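Local coordinates for uncharacterized protein (Mycolicibacterium smegmatis MC2 155, PDB 6T84) that is required, together with the transporter MmpL3, for carrying trehalose monomycolate to the mycobacterial cell wall, and for growth and cell elongation, at residues 94-98 against 99-103; 143-147 against 148-152. All coordinates share one frame; numbering follows the deposited sequence.

Both contacts are local turns that feed strands of the same antiparallel sheet in the N-terminal, probably cytoplasmic domain of TtfA. Interaction 1 (94-98 with 99-103) lies at the surface and leads into strand 102-107, an outermost strand of that sheet. Interaction 2 (143-147 with 148-152) is a hairpin near the middle, its centre about 5 Å from that of the chain, against about 16 Å for interaction 1. Their centres are about 15 Å apart and their nearest atoms about 7 Å, without touching. Arg38 connects them indirectly: its side chain pairs with Asp100, and its backbone N with Glu145. A sulfate ion, probably from crystallisation, is bound at the hairpin turn.

Interaction 1 of 2, residues 94-98 against 99-103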
ATOM      1  N   LYS A  94     -11.262  10.054  -4.347  1.00 24.01           N
ATOM      2  CA  LYS A  94     -12.201   9.473  -5.299  1.00 28.42           C
ATOM      3  C   LYS A  94     -12.300   7.973  -5.072  1.00 23.72           C
ATOM      4  O   LYS A  94     -11.348   7.332  -4.630  1.00 23.70           O
ATOM      5  CB  LYS A  94     -11.691   9.667  -6.733  1.00 41.40           C
ATOM      6  CG  LYS A  94     -11.490  11.110  -7.173  1.00 58.48           C
ATOM      7  CD  LYS A  94     -12.759  11.703  -7.766  1.00 89.31           C
ATOM      8  CE  LYS A  94     -12.530  13.141  -8.193  1.00 84.88           C
ATOM      9  NZ  LYS A  94     -13.719  13.742  -8.841  1.00 90.24           N
ATOM     10  N   GLU A  95     -13.470   7.412  -5.358  1.00 21.52           N
ATOM     11  CA  GLU A  95     -13.621   5.962  -5.310  1.00 22.97           C
ATOM     12  C   GLU A  95     -12.688   5.348  -6.352  1.00 22.18           C
ATOM     13  O   GLU A  95     -12.350   5.997  -7.369  1.00 23.04           O
ATOM     14  CB  GLU A  95     -15.037   5.537  -5.687  1.00 28.77           C
ATOM     15  CG  GLU A  95     -16.130   6.195  -4.860  1.00 40.50           C
ATOM     16  CD  GLU A  95     -17.499   5.627  -5.188  1.00 84.64           C
ATOM     17  OE1 GLU A  95     -17.676   5.116  -6.319  1.00 53.96           O
ATOM     18  OE2 GLU A  95     -18.388   5.676  -4.307  1.00 42.84           O
ATOM     19  N   PRO A  96     -12.241   4.107  -6.125  1.00 22.51           N
ATOM     20  CA  PRO A  96     -11.517   3.384  -7.172  1.00 24.36           C
ATOM     21  C   PRO A  96     -12.341   3.433  -8.438  1.00 27.21           C
ATOM     22  O   PRO A  96     -13.559   3.261  -8.412  1.00 27.50           O
ATOM     23  CB  PRO A  96     -11.437   1.957  -6.621  1.00 24.38           C
ATOM     24  CG  PRO A  96     -11.736   2.056  -5.156  1.00 23.11           C
ATOM     25  CD  PRO A  96     -12.439   3.312  -4.892  1.00 22.42           C
ATOM     26  N   ARG A  97     -11.652   3.665  -9.553  1.00 29.97           N
ATOM     27  CA  ARG A  97     -12.336   3.823 -10.834  1.00 35.31           C
ATOM     28  C   ARG A  97     -12.718   2.494 -11.475  1.00 30.23           C
ATOM     29  O   ARG A  97     -13.587   2.488 -12.363  1.00 31.52           O
ATOM     30  CB  ARG A  97     -11.478   4.645 -11.803  1.00 48.77           C
ATOM     31  CG  ARG A  97     -11.175   6.043 -11.278  1.00120.21           C
ATOM     32  CD  ARG A  97     -10.610   6.978 -12.340  1.00115.95           C
ATOM     33  NE  ARG A  97     -10.376   8.318 -11.796  1.00130.00           N
ATOM     34  CZ  ARG A  97     -11.266   9.310 -11.819  1.00128.49           C
ATOM     35  NH1 ARG A  97     -12.460   9.129 -12.369  1.00118.61           N
ATOM     36  NH2 ARG A  97     -10.962  10.491 -11.295  1.00101.54           N
ATOM     37  N   GLU A  98     -12.098   1.386 -11.074  1.00 29.82           N
ATOM     38  CA  GLU A  98     -12.358   0.089 -11.707  1.00 34.38           C
ATOM     39  C   GLU A  98     -13.818  -0.320 -11.564  1.00 45.29           C
ATOM     40  O   GLU A  98     -14.503   0.054 -10.608  1.00 39.80           O
ATOM     41  CB  GLU A  98     -11.472  -1.006 -11.115  1.00 40.07           C
ATOM     42  CG  GLU A  98      -9.981  -0.847 -11.433  1.00 51.98           C
ATOM     43  CD  GLU A  98      -9.261   0.148 -10.522  1.00 71.04           C
ATOM     44  OE1 GLU A  98      -9.924   0.943  -9.824  1.00 67.00           O
ATOM     45  OE2 GLU A  98      -8.014   0.124 -10.505  1.00 59.22           O
ATOM     46  N   ASN A  99     -14.284  -1.123 -12.516  1.00 39.24           N
ATOM     47  CA  ASN A  99     -15.684  -1.521 -12.616  1.00 46.72           C
ATOM     48  C   ASN A  99     -15.985  -2.860 -11.951  1.00 45.84           C
ATOM     49  O   ASN A  99     -17.113  -3.351 -12.061  1.00 41.90           O
ATOM     50  CB  ASN A  99     -16.139  -1.530 -14.094  1.00 37.65           C
ATOM     51  CG  ASN A  99     -16.071  -0.142 -14.730  1.00 68.37           C
ATOM     52  OD1 ASN A  99     -16.454   0.853 -14.109  1.00 70.61           O
ATOM     53  ND2 ASN A  99     -15.565  -0.071 -15.961  1.00 79.05           N
ATOM     54  N   ASP A 100     -15.021  -3.457 -11.247  1.00 32.45           N
ATOM     55  CA  ASP A 100     -15.219  -4.719 -10.554  1.00 26.83           C
ATOM     56  C   ASP A 100     -15.115  -4.548  -9.041  1.00 24.00           C
ATOM     57  O   ASP A 100     -14.935  -5.525  -8.317  1.00 24.77           O
ATOM     58  CB  ASP A 100     -14.247  -5.795 -11.040  1.00 27.88           C
ATOM     59  CG  ASP A 100     -12.805  -5.431 -10.782  1.00 29.33           C
ATOM     60  OD1 ASP A 100     -12.554  -4.241 -10.481  1.00 29.35           O
ATOM     61  OD2 ASP A 100     -11.941  -6.338 -10.895  1.00 30.14           O
ATOM     62  N   ILE A 101     -15.184  -3.320  -8.560  1.00 22.04           N
ATOM     63  CA  ILE A 101     -14.936  -3.045  -7.148  1.00 19.70           C
ATOM     64  C   ILE A 101     -15.989  -2.059  -6.654  1.00 19.49           C
ATOM     65  O   ILE A 101     -16.361  -1.122  -7.365  1.00 21.03           O
ATOM     66  CB  ILE A 101     -13.487  -2.543  -6.937  1.00 20.65           C
ATOM     67  CG1 ILE A 101     -13.187  -2.434  -5.427  1.00 20.81           C
ATOM     68  CG2 ILE A 101     -13.227  -1.220  -7.666  1.00 21.99           C
ATOM     69  CD1 ILE A 101     -11.712  -2.248  -5.084  1.00 21.08           C
ATOM     70  N   TRP A 102     -16.514  -2.312  -5.462  1.00 17.69           N
ATOM     71  CA  TRP A 102     -17.681  -1.589  -4.960  1.00 16.97           C
ATOM     72  C   TRP A 102     -17.479  -1.140  -3.519  1.00 15.61           C
ATOM     73  O   TRP A 102     -16.747  -1.763  -2.741  1.00 16.63           O
ATOM     74  CB  TRP A 102     -18.921  -2.476  -5.003  1.00 18.35           C
ATOM     75  CG  TRP A 102     -19.207  -2.921  -6.358  1.00 19.69           C
ATOM     76  CD1 TRP A 102     -19.838  -2.207  -7.338  1.00 20.79           C
ATOM     77  CD2 TRP A 102     -18.855  -4.165  -6.920  1.00 21.08           C
ATOM     78  NE1 TRP A 102     -19.930  -2.954  -8.489  1.00 22.45           N
ATOM     79  CE2 TRP A 102     -19.342  -4.170  -8.252  1.00 22.27           C
ATOM     80  CE3 TRP A 102     -18.242  -5.312  -6.412  1.00 22.73           C
ATOM     81  CZ2 TRP A 102     -19.170  -5.246  -9.090  1.00 23.43           C
ATOM     82  CZ3 TRP A 102     -18.075  -6.390  -7.266  1.00 24.07           C
ATOM     83  CH2 TRP A 102     -18.526  -6.345  -8.587  1.00 24.13           C
ATOM     84  N   LEU A 103     -18.203  -0.080  -3.147  1.00 15.48           N
ATOM     85  CA  LEU A 103     -18.206   0.408  -1.761  1.00 15.21           C
ATOM     86  C   LEU A 103     -18.853  -0.605  -0.821  1.00 15.30           C
ATOM     87  O   LEU A 103     -20.040  -0.941  -0.992  1.00 16.28           O
ATOM     88  CB  LEU A 103     -18.954   1.722  -1.683  1.00 15.66           C
ATOM     89  CG  LEU A 103     -19.086   2.371  -0.295  1.00 15.53           C
ATOM     90  CD1 LEU A 103     -17.757   2.789   0.293  1.00 15.77           C
ATOM     91  CD2 LEU A 103     -20.081   3.561  -0.429  1.00 16.40           C
TER
HETATM   92  O   HOH W   1     -15.504   2.145  -6.820  1.00 36.02           O
HETATM   93  O   HOH W   2     -17.308  -0.509  -9.836  1.00 44.16           O
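Between Pro96 and Ile101 the backbone bends round a loop whose two arms are not joined by any direct backbone hydrogen bond, Glu98 and Asn99 lying at the bend. Two waters span the opening. One sits 3.0 Å from Glu98 O and 2.7 Å from Ile101 O; the other lies 2.8 Å from Pro96 O and makes a weak, longer bond to the same Ile101 carbonyl. The apolar contact comes from Ile101, whose CG2 packs 3.8 Å from Pro96 CB and lies 3.5 Å from Glu98 O. With CG1 anti to the backbone N (chi1 -173°), that methyl is left to face the other arm. Beyond the loop, Tyr113 of strand 110-114 touches both Pro96 and Ile101. This is the connection from strand 86-90 to strand 102-107, an outermost strand of the antiparallel sheet, and Trp102 begins the pairing there by backbone bonds to Ser114. At the bend itself, Asp100 OD1 approaches Glu98 CB to 3.5 Å, while its OD2 forms a salt bridge with Arg38. The two carboxylates do not meet: Glu98 OE1 stays 5.8 Å from Asp100 OD1, and the nearby arginine would probably ease the repulsion between them.

Interaction 2 of 2, residues 143-147 against 148-152; sequences WNEQN and WTLVA. With SO4 (sulfate ion), chain C.
Leu150 N donates to Trp143 O over 2.8 Å, and Trp143 N returns a bond to Leu150 O, a mutual grip that makes these residues a hydrogen-bonded antiparallel pair. Asn144 and Thr149 follow as the non-hydrogen-bonded pair, and Glu145 N reaches Trp148 O at 2.9 Å before the chain turns through Gln146 and Asn147. On the face shared by Trp143 and Leu150, the leucine CB lies 3.6 Å from the centroid of the six-membered indole ring, only 6° off its normal, in a CH-pi contact. Trp143 CG lies between the backbone N and the carbonyl carbon (chi1 75°), which swings the indole across to Leu150. Leu150 CD1 covers the pyrrole end of the same face, near NE1, and Ala152 CB meets the ring at its edge. The indole is fixed in rotation as well: NE1 gives Glu145 OE2 a nearly straight bond of 2.8 Å in the ring plane, and that oxygen also accepts from Arg38 N. At the turn, Asn147 ND2 donates to sulfate O1 at 2.8 Å and Trp148 NE1 to O4 at 3.0 Å. This beta hairpin thus combines a buried apolar face with a turn whose two N-H donors can hold an anion, although the sulfate is probably from the crystallisation liquor.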
ATOM      1  N   TRP A 143      -4.273  -0.976  -0.083  1.00 13.48           N
ATOM      2  CA  TRP A 143      -5.019  -1.956  -0.859  1.00 14.50           C
ATOM      3  C   TRP A 143      -4.159  -3.183  -1.028  1.00 15.03           C
ATOM      4  O   TRP A 143      -2.953  -3.136  -0.815  1.00 15.96           O
ATOM      5  CB  TRP A 143      -5.480  -1.428  -2.225  1.00 15.13           C
ATOM      6  CG  TRP A 143      -4.377  -1.318  -3.287  1.00 15.70           C
ATOM      7  CD1 TRP A 143      -4.205  -2.185  -4.340  1.00 15.82           C
ATOM      8  CD2 TRP A 143      -3.350  -0.303  -3.422  1.00 15.14           C
ATOM      9  NE1 TRP A 143      -3.139  -1.758  -5.123  1.00 15.66           N
ATOM     10  CE2 TRP A 143      -2.590  -0.630  -4.579  1.00 15.92           C
ATOM     11  CE3 TRP A 143      -3.011   0.861  -2.690  1.00 15.90           C
ATOM     12  CZ2 TRP A 143      -1.525   0.152  -5.023  1.00 16.74           C
ATOM     13  CZ3 TRP A 143      -1.938   1.608  -3.106  1.00 16.17           C
ATOM     14  CH2 TRP A 143      -1.224   1.270  -4.281  1.00 16.87           C
ATOM     15  N   ASN A 144      -4.787  -4.279  -1.408  1.00 15.29           N
ATOM     16  CA  ASN A 144      -4.010  -5.436  -1.808  1.00 16.46           C
ATOM     17  C   ASN A 144      -4.312  -5.841  -3.237  1.00 16.95           C
ATOM     18  O   ASN A 144      -5.352  -5.514  -3.823  1.00 16.82           O
ATOM     19  CB  ASN A 144      -4.235  -6.624  -0.909  1.00 17.20           C
ATOM     20  CG  ASN A 144      -5.599  -7.253  -1.162  1.00 17.49           C
ATOM     21  OD1 ASN A 144      -6.666  -6.683  -0.786  1.00 17.02           O
ATOM     22  ND2 ASN A 144      -5.598  -8.428  -1.812  1.00 17.87           N
ATOM     23  N   GLU A 145      -3.333  -6.554  -3.800  1.00 17.96           N
ATOM     24  CA  GLU A 145      -3.483  -7.269  -5.062  1.00 19.18           C
ATOM     25  C   GLU A 145      -3.183  -8.731  -4.750  1.00 20.25           C
ATOM     26  O   GLU A 145      -3.157  -9.132  -3.586  1.00 21.02           O
ATOM     27  CB  GLU A 145      -2.612  -6.642  -6.162  1.00 20.11           C
ATOM     28  CG  GLU A 145      -3.025  -5.176  -6.346  1.00 20.54           C
ATOM     29  CD  GLU A 145      -2.397  -4.430  -7.475  1.00 20.51           C
ATOM     30  OE1 GLU A 145      -1.991  -5.056  -8.465  1.00 21.64           O
ATOM     31  OE2 GLU A 145      -2.357  -3.182  -7.407  1.00 20.06           O
ATOM     32  N   GLN A 146      -2.971  -9.560  -5.780  1.00 20.89           N
ATOM     33  CA  GLN A 146      -2.938 -10.980  -5.496  1.00 22.74           C
ATOM     34  C   GLN A 146      -1.855 -11.353  -4.483  1.00 23.01           C
ATOM     35  O   GLN A 146      -2.109 -12.107  -3.536  1.00 24.44           O
ATOM     36  CB  GLN A 146      -2.756 -11.764  -6.788  1.00 24.30           C
ATOM     37  CG  GLN A 146      -2.823 -13.276  -6.520  1.00 26.69           C
ATOM     38  CD  GLN A 146      -2.849 -14.099  -7.776  1.00 34.16           C
ATOM     39  OE1 GLN A 146      -3.470 -13.719  -8.759  1.00 36.24           O
ATOM     40  NE2 GLN A 146      -2.174 -15.242  -7.743  1.00 49.14           N
ATOM     41  N   ASN A 147      -0.629 -10.863  -4.685  1.00 21.39           N
ATOM     42  CA  ASN A 147       0.507 -11.250  -3.873  1.00 20.57           C
ATOM     43  C   ASN A 147       1.169 -10.103  -3.129  1.00 19.25           C
ATOM     44  O   ASN A 147       2.304 -10.263  -2.640  1.00 19.09           O
ATOM     45  CB  ASN A 147       1.521 -11.905  -4.821  1.00 22.65           C
ATOM     46  CG  ASN A 147       0.992 -13.184  -5.399  1.00 25.16           C
ATOM     47  OD1 ASN A 147       0.705 -14.092  -4.647  1.00 27.21           O
ATOM     48  ND2 ASN A 147       0.870 -13.256  -6.736  1.00 26.38           N
ATOM     49  N   TRP A 148       0.477  -8.960  -3.019  1.00 18.16           N
ATOM     50  CA  TRP A 148       1.086  -7.772  -2.431  1.00 17.44           C
ATOM     51  C   TRP A 148       0.038  -6.981  -1.652  1.00 16.77           C
ATOM     52  O   TRP A 148      -1.131  -6.969  -2.031  1.00 17.95           O
ATOM     53  CB  TRP A 148       1.585  -6.867  -3.552  1.00 17.35           C
ATOM     54  CG  TRP A 148       2.700  -7.494  -4.309  1.00 18.52           C
ATOM     55  CD1 TRP A 148       2.573  -8.302  -5.394  1.00 19.61           C
ATOM     56  CD2 TRP A 148       4.078  -7.458  -3.973  1.00 18.72           C
ATOM     57  NE1 TRP A 148       3.795  -8.753  -5.779  1.00 19.95           N
ATOM     58  CE2 TRP A 148       4.754  -8.247  -4.939  1.00 19.80           C
ATOM     59  CE3 TRP A 148       4.816  -6.845  -2.956  1.00 19.28           C
ATOM     60  CZ2 TRP A 148       6.145  -8.445  -4.920  1.00 21.46           C
ATOM     61  CZ3 TRP A 148       6.193  -6.987  -2.947  1.00 19.62           C
ATOM     62  CH2 TRP A 148       6.852  -7.798  -3.928  1.00 21.16           C
ATOM     63  N   THR A 149       0.460  -6.322  -0.595  1.00 15.86           N
ATOM     64  CA  THR A 149      -0.373  -5.354   0.125  1.00 14.73           C
ATOM     65  C   THR A 149       0.432  -4.062   0.070  1.00 13.40           C
ATOM     66  O   THR A 149       1.658  -4.072   0.304  1.00 13.91           O
ATOM     67  CB  THR A 149      -0.545  -5.791   1.599  1.00 16.22           C
ATOM     68  OG1 THR A 149      -1.204  -7.082   1.643  1.00 17.96           O
ATOM     69  CG2 THR A 149      -1.371  -4.785   2.433  1.00 16.41           C
ATOM     70  N   LEU A 150      -0.260  -2.939  -0.227  1.00 13.36           N
ATOM     71  CA  LEU A 150       0.386  -1.663  -0.530  1.00 13.19           C
ATOM     72  C   LEU A 150      -0.237  -0.511   0.243  1.00 12.62           C
ATOM     73  O   LEU A 150      -1.444  -0.511   0.557  1.00 13.09           O
ATOM     74  CB  LEU A 150       0.253  -1.347  -2.030  1.00 15.05           C
ATOM     75  CG  LEU A 150       0.862  -2.426  -2.972  1.00 15.57           C
ATOM     76  CD1 LEU A 150      -0.262  -3.375  -3.441  1.00 16.46           C
ATOM     77  CD2 LEU A 150       1.548  -1.790  -4.146  1.00 15.68           C
ATOM     78  N   VAL A 151       0.599   0.480   0.523  0.62 12.26           N
ATOM     79  CA  VAL A 151       0.170   1.745   1.110  0.62 12.65           C
ATOM     80  C   VAL A 151       0.737   2.883   0.263  0.62 12.92           C
ATOM     81  O   VAL A 151       1.933   2.893  -0.053  0.62 14.44           O
ATOM     82  CB  VAL A 151       0.654   1.871   2.571  0.62 13.39           C
ATOM     83  CG1 VAL A 151       0.410   3.332   3.108  0.62 14.44           C
ATOM     84  CG2 VAL A 151       0.056   0.738   3.483  0.62 14.14           C
ATOM     85  N   ALA A 152      -0.114   3.858  -0.077  1.00 12.68           N
ATOM     86  CA  ALA A 152       0.307   5.055  -0.780  1.00 13.98           C
ATOM     87  C   ALA A 152       0.196   6.237   0.165  1.00 14.79           C
ATOM     88  O   ALA A 152      -0.820   6.392   0.873  1.00 14.65           O
ATOM     89  CB  ALA A 152      -0.522   5.298  -2.043  1.00 15.43           C
TER
HETATM   90  S   SO4 C 302       3.257 -11.159  -8.757  0.73 29.62           S
HETATM   91  O1  SO4 C 302       1.848 -11.241  -8.335  0.73 30.91           O
HETATM   92  O2  SO4 C 302       3.623 -12.407  -9.435  0.73 53.97           O
HETATM   93  O3  SO4 C 302       3.446 -10.040  -9.683  0.73 31.93           O
HETATM   94  O4  SO4 C 302       4.181 -11.051  -7.685  0.73 26.56           O